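Long-range contacts in putative membrane protein (Yersinia pestis CO92, PDB 5TF3), which is of unknown function, belongs to the DUF1198 family and folds as a compact all-alpha chain of helices joined by loops: residues N15-K20 / I81-S86; P33-M38 / Y100-D105; P87-E92 / R116-H121. One frame throughout, in Å; residues are numbered along the deposited sequence. Where two conformers were deposited one is given.

Contact 1: residues N15-K20 / I81-S86; sequences NLLKIK and IRAQIS
Ile85 reaches across to Leu16 and Leu17 with a single methyl. From its CB, CG1 leaves anti to the carbonyl carbon (chi1 -68°), and the chain runs on extended to CD1, which meets Leu16 CD2 at 3.9 Å and Leu17 CD2 at 4.3 Å. The Ile85 side chain also touches Ala55 and Tyr56 of helix 48-65, and Leu80. The Leu16 side chain comes in at a slant to that of Ile85. Leu17 starts out facing away from 81-86, but its long arm swings CD2 back to within 4.1 Å of Ala83 CB. That same Ala83 CB lies 3.6 Å from Leu16 O, a side-chain-to-backbone touch at the point where the two backbones come nearest. No hydrogen bond joins the segments; the contact is apolar, and Leu16 and Leu17 continue it onto Val51 and Val58. On each side the hydrophobic residues flank the end of a helix: Lys18 and Gln84, both with positive phi, are the C-prime residues of Schellman motifs. The arrangement is thus the meeting of two Schellman-capped helix C-termini, those of helices 2-17 and 70-82, in an all-alpha fold, where both ends pack against helix 48-65.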
loop_
_atom_site.group_PDB
_atom_site.type_symbol
_atom_site.label_atom_id
_atom_site.label_comp_id
_atom_site.label_asym_id
_atom_site.label_seq_id
_atom_site.Cartn_x
_atom_site.Cartn_y
_atom_site.Cartn_z
ATOM N N ASN A 15 5.598 -3.296 11.439
ATOM C CA ASN A 15 6.035 -4.618 11.885
ATOM C C ASN A 15 5.722 -5.686 10.843
ATOM O O ASN A 15 6.530 -6.595 10.616
ATOM C CB ASN A 15 5.381 -4.973 13.223
ATOM C CG ASN A 15 5.969 -4.195 14.393
ATOM O OD1 ASN A 15 7.126 -3.777 14.355
ATOM N ND2 ASN A 15 5.171 -4.006 15.440
ATOM N N LEU A 16 4.555 -5.596 10.200
ATOM C CA LEU A 16 4.192 -6.577 9.175
ATOM C C LEU A 16 5.174 -6.540 8.015
ATOM O O LEU A 16 5.676 -7.578 7.570
ATOM C CB LEU A 16 2.774 -6.315 8.668
ATOM C CG LEU A 16 2.338 -7.146 7.458
ATOM C CD1 LEU A 16 2.310 -8.630 7.808
ATOM C CD2 LEU A 16 0.967 -6.698 6.948
ATOM N N LEU A 17 5.462 -5.347 7.508
ATOM C CA LEU A 17 6.388 -5.210 6.394
ATOM C C LEU A 17 7.862 -5.236 6.808
ATOM O O LEU A 17 8.736 -5.348 5.926
ATOM C CB LEU A 17 6.068 -3.913 5.656
ATOM C CG LEU A 17 4.702 -3.950 4.977
ATOM C CD1 LEU A 17 4.426 -2.592 4.358
ATOM C CD2 LEU A 17 4.678 -5.043 3.920
ATOM N N LYS A 18 8.155 -5.134 8.114
ATOM C CA LYS A 18 9.528 -5.065 8.637
ATOM C C LYS A 18 10.296 -3.895 8.028
ATOM O O LYS A 18 11.402 -4.054 7.516
ATOM C CB LYS A 18 10.292 -6.372 8.410
ATOM C CG LYS A 18 9.620 -7.619 8.945
ATOM C CD LYS A 18 9.608 -7.620 10.461
ATOM C CE LYS A 18 8.943 -8.876 11.014
ATOM N NZ LYS A 18 8.434 -8.637 12.396
ATOM N N ILE A 19 9.688 -2.709 8.065
ATOM C CA ILE A 19 10.313 -1.485 7.579
ATOM C C ILE A 19 10.168 -0.445 8.679
ATOM O O ILE A 19 9.379 -0.598 9.615
ATOM C CB ILE A 19 9.696 -0.979 6.248
ATOM C CG1 ILE A 19 8.221 -0.580 6.438
ATOM C CG2 ILE A 19 9.806 -2.047 5.143
ATOM C CD1 ILE A 19 7.500 -0.262 5.162
ATOM N N LYS A 20 10.971 0.607 8.584
ATOM C CA LYS A 20 10.938 1.648 9.603
ATOM C C LYS A 20 9.602 2.396 9.577
ATOM O O LYS A 20 9.004 2.576 8.512
ATOM C CB LYS A 20 12.082 2.636 9.396
ATOM C CG LYS A 20 13.472 2.063 9.660
ATOM C CD LYS A 20 14.549 3.113 9.432
ATOM C CE LYS A 20 15.877 2.696 10.069
ATOM N NZ LYS A 20 16.888 3.787 9.957
ATOM N N ILE A 81 6.717 -9.583 -0.907
ATOM C CA ILE A 81 7.019 -11.006 -0.975
ATOM C C ILE A 81 7.680 -11.469 0.321
ATOM O O ILE A 81 7.347 -12.537 0.853
ATOM C CB ILE A 81 7.897 -11.301 -2.207
ATOM C CG1 ILE A 81 7.074 -11.156 -3.497
ATOM C CG2 ILE A 81 8.493 -12.693 -2.122
ATOM C CD1 ILE A 81 7.906 -11.291 -4.766
ATOM N N ARG A 82 8.603 -10.668 0.859
ATOM C CA ARG A 82 9.269 -11.032 2.106
ATOM C C ARG A 82 8.312 -11.057 3.297
ATOM O O ARG A 82 8.607 -11.708 4.304
ATOM C CB ARG A 82 10.430 -10.072 2.383
ATOM C CG ARG A 82 11.766 -10.603 1.890
ATOM C CD ARG A 82 12.940 -9.676 2.216
ATOM N NE ARG A 82 13.190 -8.732 1.133
ATOM C CZ ARG A 82 12.851 -7.451 1.169
ATOM N NH1 ARG A 82 12.264 -6.947 2.237
ATOM N NH2 ARG A 82 13.108 -6.675 0.139
ATOM N N ALA A 83 7.183 -10.361 3.210
ATOM C CA ALA A 83 6.138 -10.410 4.225
ATOM C C ALA A 83 5.090 -11.482 3.955
ATOM O O ALA A 83 4.048 -11.482 4.623
ATOM C CB ALA A 83 5.426 -9.055 4.325
ATOM N N GLN A 84 5.315 -12.355 2.964
ATOM C CA GLN A 84 4.370 -13.418 2.612
ATOM C C GLN A 84 3.042 -12.845 2.146
ATOM O O GLN A 84 1.980 -13.412 2.407
ATOM C CB GLN A 84 4.137 -14.384 3.777
ATOM C CG GLN A 84 5.403 -14.816 4.481
ATOM C CD GLN A 84 6.267 -15.689 3.607
ATOM O OE1 GLN A 84 5.947 -16.856 3.362
ATOM N NE2 GLN A 84 7.366 -15.130 3.120
ATOM N N ILE A 85 3.100 -11.694 1.489
ATOM C CA ILE A 85 1.936 -11.039 0.908
ATOM C C ILE A 85 2.029 -11.189 -0.604
ATOM O O ILE A 85 3.094 -10.950 -1.188
ATOM C CB ILE A 85 1.881 -9.560 1.324
ATOM C CG1 ILE A 85 1.596 -9.457 2.822
ATOM C CG2 ILE A 85 0.819 -8.817 0.543
ATOM C CD1 ILE A 85 1.675 -8.074 3.319
ATOM N N SER A 86 0.932 -11.592 -1.233
ATOM C CA SER A 86 0.943 -11.783 -2.680
ATOM C C SER A 86 1.384 -10.496 -3.373
ATOM O O SER A 86 0.863 -9.419 -3.055
ATOM C CB SER A 86 -0.434 -12.191 -3.196
ATOM O OG SER A 86 -0.448 -12.129 -4.613
#

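Contact 2: residues P33-M38 / Y100-D105; sequences PRQTQM and YFAELD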
loop_
_atom_site.group_PDB
_atom_site.type_symbol
_atom_site.label_atom_id
_atom_site.label_comp_id
_atom_site.label_asym_id
_atom_site.label_seq_id
_atom_site.Cartn_x
_atom_site.Cartn_y
_atom_site.Cartn_z
ATOM N N PRO A 33 -7.236 14.734 6.401
ATOM C CA PRO A 33 -7.522 14.425 7.817
ATOM C C PRO A 33 -8.596 13.363 8.003
ATOM O O PRO A 33 -8.383 12.403 8.751
ATOM C CB PRO A 33 -7.945 15.784 8.395
ATOM C CG PRO A 33 -7.476 16.801 7.405
ATOM C CD PRO A 33 -7.494 16.139 6.068
ATOM N N ARG A 34 -9.745 13.490 7.329
ATOM C CA ARG A 34 -10.781 12.471 7.482
ATOM C C ARG A 34 -10.307 11.115 6.963
ATOM O O ARG A 34 -10.499 10.081 7.619
ATOM C CB ARG A 34 -12.062 12.901 6.772
ATOM C CG ARG A 34 -13.160 11.873 6.921
ATOM C CD ARG A 34 -14.539 12.443 6.669
ATOM N NE ARG A 34 -14.810 12.744 5.266
ATOM C CZ ARG A 34 -15.238 13.927 4.828
ATOM N NH1 ARG A 34 -15.441 14.927 5.683
ATOM N NH2 ARG A 34 -15.476 14.106 3.537
ATOM N N GLN A 35 -9.671 11.106 5.787
ATOM C CA GLN A 35 -9.122 9.867 5.234
ATOM C C GLN A 35 -8.122 9.220 6.191
ATOM O O GLN A 35 -8.112 7.988 6.357
ATOM C CB GLN A 35 -8.462 10.147 3.878
ATOM C CG GLN A 35 -9.406 10.648 2.775
ATOM C CD GLN A 35 -9.645 12.157 2.799
ATOM O OE1 GLN A 35 -9.163 12.864 3.688
ATOM N NE2 GLN A 35 -10.398 12.654 1.819
ATOM N N THR A 36 -7.248 10.022 6.805
ATOM C CA THR A 36 -6.292 9.465 7.765
ATOM C C THR A 36 -7.020 8.820 8.936
ATOM O O THR A 36 -6.704 7.694 9.336
ATOM C CB THR A 36 -5.339 10.555 8.270
ATOM O OG1 THR A 36 -4.746 11.232 7.156
ATOM C CG2 THR A 36 -4.227 9.948 9.131
ATOM N N GLN A 37 -8.015 9.523 9.493
ATOM C CA GLN A 37 -8.750 9.007 10.646
ATOM C C GLN A 37 -9.431 7.691 10.316
ATOM O O GLN A 37 -9.388 6.741 11.111
ATOM C CB GLN A 37 -9.783 10.035 11.120
ATOM C CG GLN A 37 -9.181 11.295 11.722
ATOM C CD GLN A 37 -10.227 12.392 11.931
ATOM O OE1 GLN A 37 -11.429 12.113 12.033
ATOM N NE2 GLN A 37 -9.772 13.644 11.984
HETATM N N MSE A 38 -10.065 7.612 9.147
HETATM C CA MSE A 38 -10.708 6.385 8.687
HETATM C C MSE A 38 -9.689 5.258 8.508
HETATM O O MSE A 38 -9.934 4.118 8.912
HETATM C CB MSE A 38 -11.469 6.651 7.377
HETATM C CG MSE A 38 -12.541 7.756 7.507
HETATM SE SE MSE A 38 -13.210 8.536 5.815
HETATM C CE MSE A 38 -14.168 6.983 5.129
ATOM N N TYR A 100 -8.285 7.212 -0.375
ATOM C CA TYR A 100 -7.458 7.689 0.734
ATOM C C TYR A 100 -6.555 8.834 0.304
ATOM O O TYR A 100 -6.251 9.722 1.116
ATOM C CB TYR A 100 -6.640 6.541 1.325
ATOM C CG TYR A 100 -7.449 5.584 2.180
ATOM C CD1 TYR A 100 -8.149 6.030 3.296
ATOM C CD2 TYR A 100 -7.503 4.231 1.876
ATOM C CE1 TYR A 100 -8.895 5.147 4.080
ATOM C CE2 TYR A 100 -8.228 3.342 2.655
ATOM C CZ TYR A 100 -8.927 3.804 3.749
ATOM O OH TYR A 100 -9.652 2.915 4.512
ATOM N N PHE A 101 -6.160 8.862 -0.975
ATOM C CA PHE A 101 -5.328 9.932 -1.515
ATOM C C PHE A 101 -6.122 10.879 -2.424
ATOM O O PHE A 101 -5.559 11.505 -3.326
ATOM C CB PHE A 101 -4.124 9.333 -2.243
ATOM C CG PHE A 101 -3.312 8.400 -1.380
ATOM C CD1 PHE A 101 -2.573 8.891 -0.311
ATOM C CD2 PHE A 101 -3.315 7.031 -1.614
ATOM C CE1 PHE A 101 -1.835 8.040 0.500
ATOM C CE2 PHE A 101 -2.582 6.172 -0.815
ATOM C CZ PHE A 101 -1.838 6.674 0.243
ATOM N N ALA A 102 -7.419 11.027 -2.160
ATOM C CA ALA A 102 -8.286 11.825 -3.033
ATOM C C ALA A 102 -7.788 13.260 -3.180
ATOM O O ALA A 102 -7.857 13.837 -4.271
ATOM C CB ALA A 102 -9.713 11.808 -2.497
ATOM N N GLU A 103 -7.268 13.847 -2.102
ATOM C CA GLU A 103 -6.794 15.228 -2.153
ATOM C C GLU A 103 -5.605 15.417 -3.090
ATOM O O GLU A 103 -5.314 16.555 -3.480
ATOM C CB GLU A 103 -6.423 15.702 -0.748
ATOM C CG GLU A 103 -7.605 15.766 0.207
ATOM C CD GLU A 103 -7.226 16.368 1.555
ATOM O OE1 GLU A 103 -6.011 16.409 1.864
ATOM O OE2 GLU A 103 -8.143 16.801 2.297
ATOM N N LEU A 104 -4.902 14.337 -3.442
ATOM C CA LEU A 104 -3.801 14.396 -4.396
ATOM C C LEU A 104 -4.272 14.455 -5.838
ATOM O O LEU A 104 -3.449 14.712 -6.723
ATOM C CB LEU A 104 -2.884 13.181 -4.228
ATOM C CG LEU A 104 -2.305 13.012 -2.831
ATOM C CD1 LEU A 104 -1.279 11.876 -2.806
ATOM C CD2 LEU A 104 -1.670 14.310 -2.428
ATOM N N ASP A 105 -5.554 14.189 -6.094
ATOM C CA ASP A 105 -6.137 14.311 -7.432
ATOM C C ASP A 105 -5.493 13.312 -8.395
ATOM O O ASP A 105 -5.064 13.663 -9.495
ATOM C CB ASP A 105 -6.002 15.746 -7.955
ATOM C CG ASP A 105 -7.268 16.258 -8.613
ATOM O OD1 ASP A 105 -7.892 15.505 -9.392
ATOM O OD2 ASP A 105 -7.637 17.424 -8.346
#
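Gln35 and Tyr100 exchange contacts in both directions, each laying its side chain against the other's carbonyl oxygen. Gln35 CB sits 3.6 Å from Tyr100 O, and Gln35 CG is almost as near. In return Tyr100 CD1 lies 3.6 Å from Gln35 O, with Tyr100 CE1 at 3.7 Å from that same oxygen, which approaches the ring obliquely. The shape of Gln35 explains the fit: CG is anti to its own carbonyl carbon (chi1 -63°), and the chain then bends sharply at chi2 (85°), folding its amide end along 100-105 toward Ala102 and Glu103. The Tyr100 ring departs from its backbone across the helix 33-45 surface, and its rim meets a second residue one turn further along: Met38, a selenomethionine, places CB near the ring plane, 4.4 Å from Tyr100 CE1. Phe39 meets the Tyr100 ring edge-to-face, and Leu57 of helix 48-65 also touches the tyrosine. At the other end Glu103 is extended beyond CG (chi2 -174°), which carries its carboxylate out to the first residue of helix 33-45. There Glu103 OE2 stands 3.9 Å from Pro33 CD, the two side chains crossing at about a right angle. The contact lies at the surface, where helix 33-45 meets the end of helix 91-100 and the 3-10 turn after it. No hydrogen bond or salt bridge spans it: carbonyl oxygens rest against CH groups, an aromatic rim meets aliphatic carbon, and an acid lies near a helix N-terminus, where the helix dipole would probably favour its charged form.

Contact 3: residues P87-E92 / R116-H121; sequences PILAAE and RHYNLH
Asn119 grips both backbone polar groups of Leu89 with one amide. Leu89 N donates to Asn119 OD1 at 3.1 Å in an almost straight bond (175°), and Asn119 ND2 donates in return to Leu89 O at 2.8 Å (162°). Each acceptor is used on a lone pair in its carbonyl plane, and Leu89 O lies close to the plane of the asparagine amide, so the paired bonds fix the rotation of the amide, its O/N edge turned to the backbone of Leu89. Beside them Tyr118 OH donates to Pro87 O at 2.7 Å, again on a lone pair, with the carbonyl at the edge of the phenol ring and in its plane. CG of Tyr118 anti to the backbone N (chi1 162°) sends the ring toward the linker, bringing CE2 to 3.8 Å from Leu89 CB. Asparagine and tyrosine are successive residues of helix 108-122, and together they dock the non-helical connection between helices 70-82 and 91-100, in which Leu89 is extended and leaves its N and O to be met by a side chain. Leu89 O takes a further hydrogen bond from Arg115 NH2; Asn123 ND2 adds weak ones to Asn119 OD1 and Pro87 O. Other N-H groups of the connection are met close by: Ser86 OG bonds to Ile88 N, and Ala90 N, at the N-cap position of helix 91-100, to His93 ND1. The Ile88 and Asn119 side chains cross at about a right angle, with Ile88 CG2 4.1 Å from Asn119 OD1.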
loop_
_atom_site.group_PDB
_atom_site.type_symbol
_atom_site.label_atom_id
_atom_site.label_comp_id
_atom_site.label_asym_id
_atom_site.label_seq_id
_atom_site.Cartn_x
_atom_site.Cartn_y
_atom_site.Cartn_z
ATOM N N PRO A 87 2.334 -10.556 -4.307
ATOM C CA PRO A 87 2.706 -9.353 -5.056
ATOM C C PRO A 87 1.701 -8.980 -6.138
ATOM O O PRO A 87 1.910 -7.986 -6.840
ATOM C CB PRO A 87 4.057 -9.748 -5.676
ATOM C CG PRO A 87 3.930 -11.223 -5.888
ATOM C CD PRO A 87 3.061 -11.751 -4.771
ATOM N N ILE A 88 0.621 -9.743 -6.307
ATOM C CA ILE A 88 -0.381 -9.388 -7.305
ATOM C C ILE A 88 -1.179 -8.194 -6.805
ATOM O O ILE A 88 -1.674 -8.180 -5.671
ATOM C CB ILE A 88 -1.289 -10.586 -7.614
ATOM C CG1 ILE A 88 -0.487 -11.723 -8.247
ATOM C CG2 ILE A 88 -2.418 -10.173 -8.554
ATOM C CD1 ILE A 88 -1.332 -12.933 -8.564
ATOM N N LEU A 89 -1.284 -7.167 -7.636
ATOM C CA LEU A 89 -1.996 -5.948 -7.284
ATOM C C LEU A 89 -3.369 -5.982 -7.946
ATOM O O LEU A 89 -3.474 -6.172 -9.165
ATOM C CB LEU A 89 -1.201 -4.712 -7.714
ATOM C CG LEU A 89 -1.768 -3.362 -7.287
ATOM C CD1 LEU A 89 -1.623 -3.173 -5.788
ATOM C CD2 LEU A 89 -1.135 -2.210 -8.056
ATOM N N ALA A 90 -4.417 -5.845 -7.140
ATOM C CA ALA A 90 -5.783 -6.042 -7.603
ATOM C C ALA A 90 -6.535 -4.717 -7.624
ATOM O O ALA A 90 -6.108 -3.728 -7.027
ATOM C CB ALA A 90 -6.519 -7.054 -6.719
ATOM N N ALA A 91 -7.676 -4.722 -8.321
ATOM C CA ALA A 91 -8.445 -3.497 -8.541
ATOM C C ALA A 91 -8.922 -2.882 -7.236
ATOM O O ALA A 91 -9.091 -1.660 -7.149
ATOM C CB ALA A 91 -9.655 -3.779 -9.434
ATOM N N GLU A 92 -9.177 -3.702 -6.223
ATOM C CA GLU A 92 -9.656 -3.126 -4.980
ATOM C C GLU A 92 -8.556 -2.345 -4.271
ATOM O O GLU A 92 -8.857 -1.427 -3.499
ATOM C CB GLU A 92 -10.208 -4.224 -4.082
ATOM C CG GLU A 92 -9.314 -5.427 -3.981
ATOM C CD GLU A 92 -9.416 -6.071 -2.617
ATOM O OE1 GLU A 92 -8.725 -7.088 -2.377
ATOM O OE2 GLU A 92 -10.186 -5.547 -1.775
ATOM N N ARG A 116 -1.955 -2.509 -14.392
ATOM C CA ARG A 116 -1.910 -3.479 -15.486
ATOM C C ARG A 116 -0.475 -3.742 -15.926
ATOM O O ARG A 116 -0.071 -4.900 -16.104
ATOM C CB ARG A 116 -2.757 -2.991 -16.660
ATOM C CG ARG A 116 -3.016 -4.092 -17.728
ATOM C CD ARG A 116 -3.878 -3.544 -18.855
ATOM N NE ARG A 116 -3.131 -2.535 -19.592
ATOM C CZ ARG A 116 -2.247 -2.808 -20.542
ATOM N NH1 ARG A 116 -1.995 -4.071 -20.887
ATOM N NH2 ARG A 116 -1.612 -1.813 -21.143
ATOM N N HIS A 117 0.310 -2.682 -16.116
ATOM C CA HIS A 117 1.696 -2.878 -16.532
ATOM C C HIS A 117 2.530 -3.506 -15.421
ATOM O O HIS A 117 3.445 -4.287 -15.704
ATOM C CB HIS A 117 2.305 -1.550 -16.989
ATOM C CG HIS A 117 1.850 -1.115 -18.348
ATOM N ND1 HIS A 117 0.808 -0.232 -18.539
ATOM C CD2 HIS A 117 2.283 -1.456 -19.585
ATOM C CE1 HIS A 117 0.622 -0.045 -19.833
ATOM N NE2 HIS A 117 1.507 -0.773 -20.490
ATOM N N TYR A 118 2.222 -3.195 -14.161
ATOM C CA TYR A 118 2.968 -3.774 -13.048
ATOM C C TYR A 118 2.785 -5.284 -13.000
ATOM O O TYR A 118 3.759 -6.035 -12.898
ATOM C CB TYR A 118 2.530 -3.137 -11.721
ATOM C CG TYR A 118 2.931 -3.989 -10.542
ATOM C CD1 TYR A 118 4.276 -4.101 -10.165
ATOM C CD2 TYR A 118 1.977 -4.705 -9.821
ATOM C CE1 TYR A 118 4.659 -4.910 -9.108
ATOM C CE2 TYR A 118 2.345 -5.503 -8.754
ATOM C CZ TYR A 118 3.686 -5.603 -8.407
ATOM O OH TYR A 118 4.065 -6.398 -7.354
ATOM N N ASN A 119 1.540 -5.753 -13.082
ATOM C CA ASN A 119 1.309 -7.192 -13.024
ATOM C C ASN A 119 1.910 -7.890 -14.239
ATOM O O ASN A 119 2.531 -8.952 -14.115
ATOM C CB ASN A 119 -0.194 -7.471 -12.910
ATOM C CG ASN A 119 -0.736 -7.161 -11.530
ATOM O OD1 ASN A 119 -0.108 -7.475 -10.510
ATOM N ND2 ASN A 119 -1.903 -6.517 -11.485
ATOM N N LEU A 120 1.768 -7.281 -15.414
ATOM C CA LEU A 120 2.319 -7.861 -16.632
ATOM C C LEU A 120 3.843 -7.955 -16.571
ATOM O O LEU A 120 4.423 -8.979 -16.947
ATOM C CB LEU A 120 1.877 -7.022 -17.829
ATOM C CG LEU A 120 2.460 -7.417 -19.179
ATOM C CD1 LEU A 120 1.962 -8.806 -19.544
ATOM C CD2 LEU A 120 2.088 -6.389 -20.242
ATOM N N HIS A 121 4.505 -6.887 -16.119
ATOM C CA HIS A 121 5.965 -6.810 -16.157
ATOM C C HIS A 121 6.608 -7.675 -15.079
ATOM O O HIS A 121 7.641 -8.308 -15.324
ATOM C CB HIS A 121 6.407 -5.346 -16.004
ATOM C CG HIS A 121 7.884 -5.117 -16.176
ATOM N ND1 HIS A 121 8.468 -4.898 -17.407
ATOM C CD2 HIS A 121 8.891 -5.053 -15.270
ATOM C CE1 HIS A 121 9.770 -4.721 -17.254
ATOM N NE2 HIS A 121 10.051 -4.800 -15.967
#

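Overall arrangement
From the N terminus, helix 2-17 ends in the first half of contact 1; helix 22-29 follows, and helix 33-45 opens with the first half of contact 2. After helices 48-65 and 70-82, residues 81-86 close contact 1. Contact 3 begins directly after, so the two are in series, touching where Ile81 CG1 packs on Pro87 CG at 4.0 Å. Residues 100-105 close contact 2, whose loop therefore crosses both others, and 116-121 close contact 3. Contacts 1 and 2 lie on opposite sides of the chain's centre. Contact 1 ties the end of helix 2-17 to that of helix 70-82, contact 2 the start of helix 33-45 to the end of helix 91-100 and the turn after it, and contact 3 the 87-92 linker to helix 108-122.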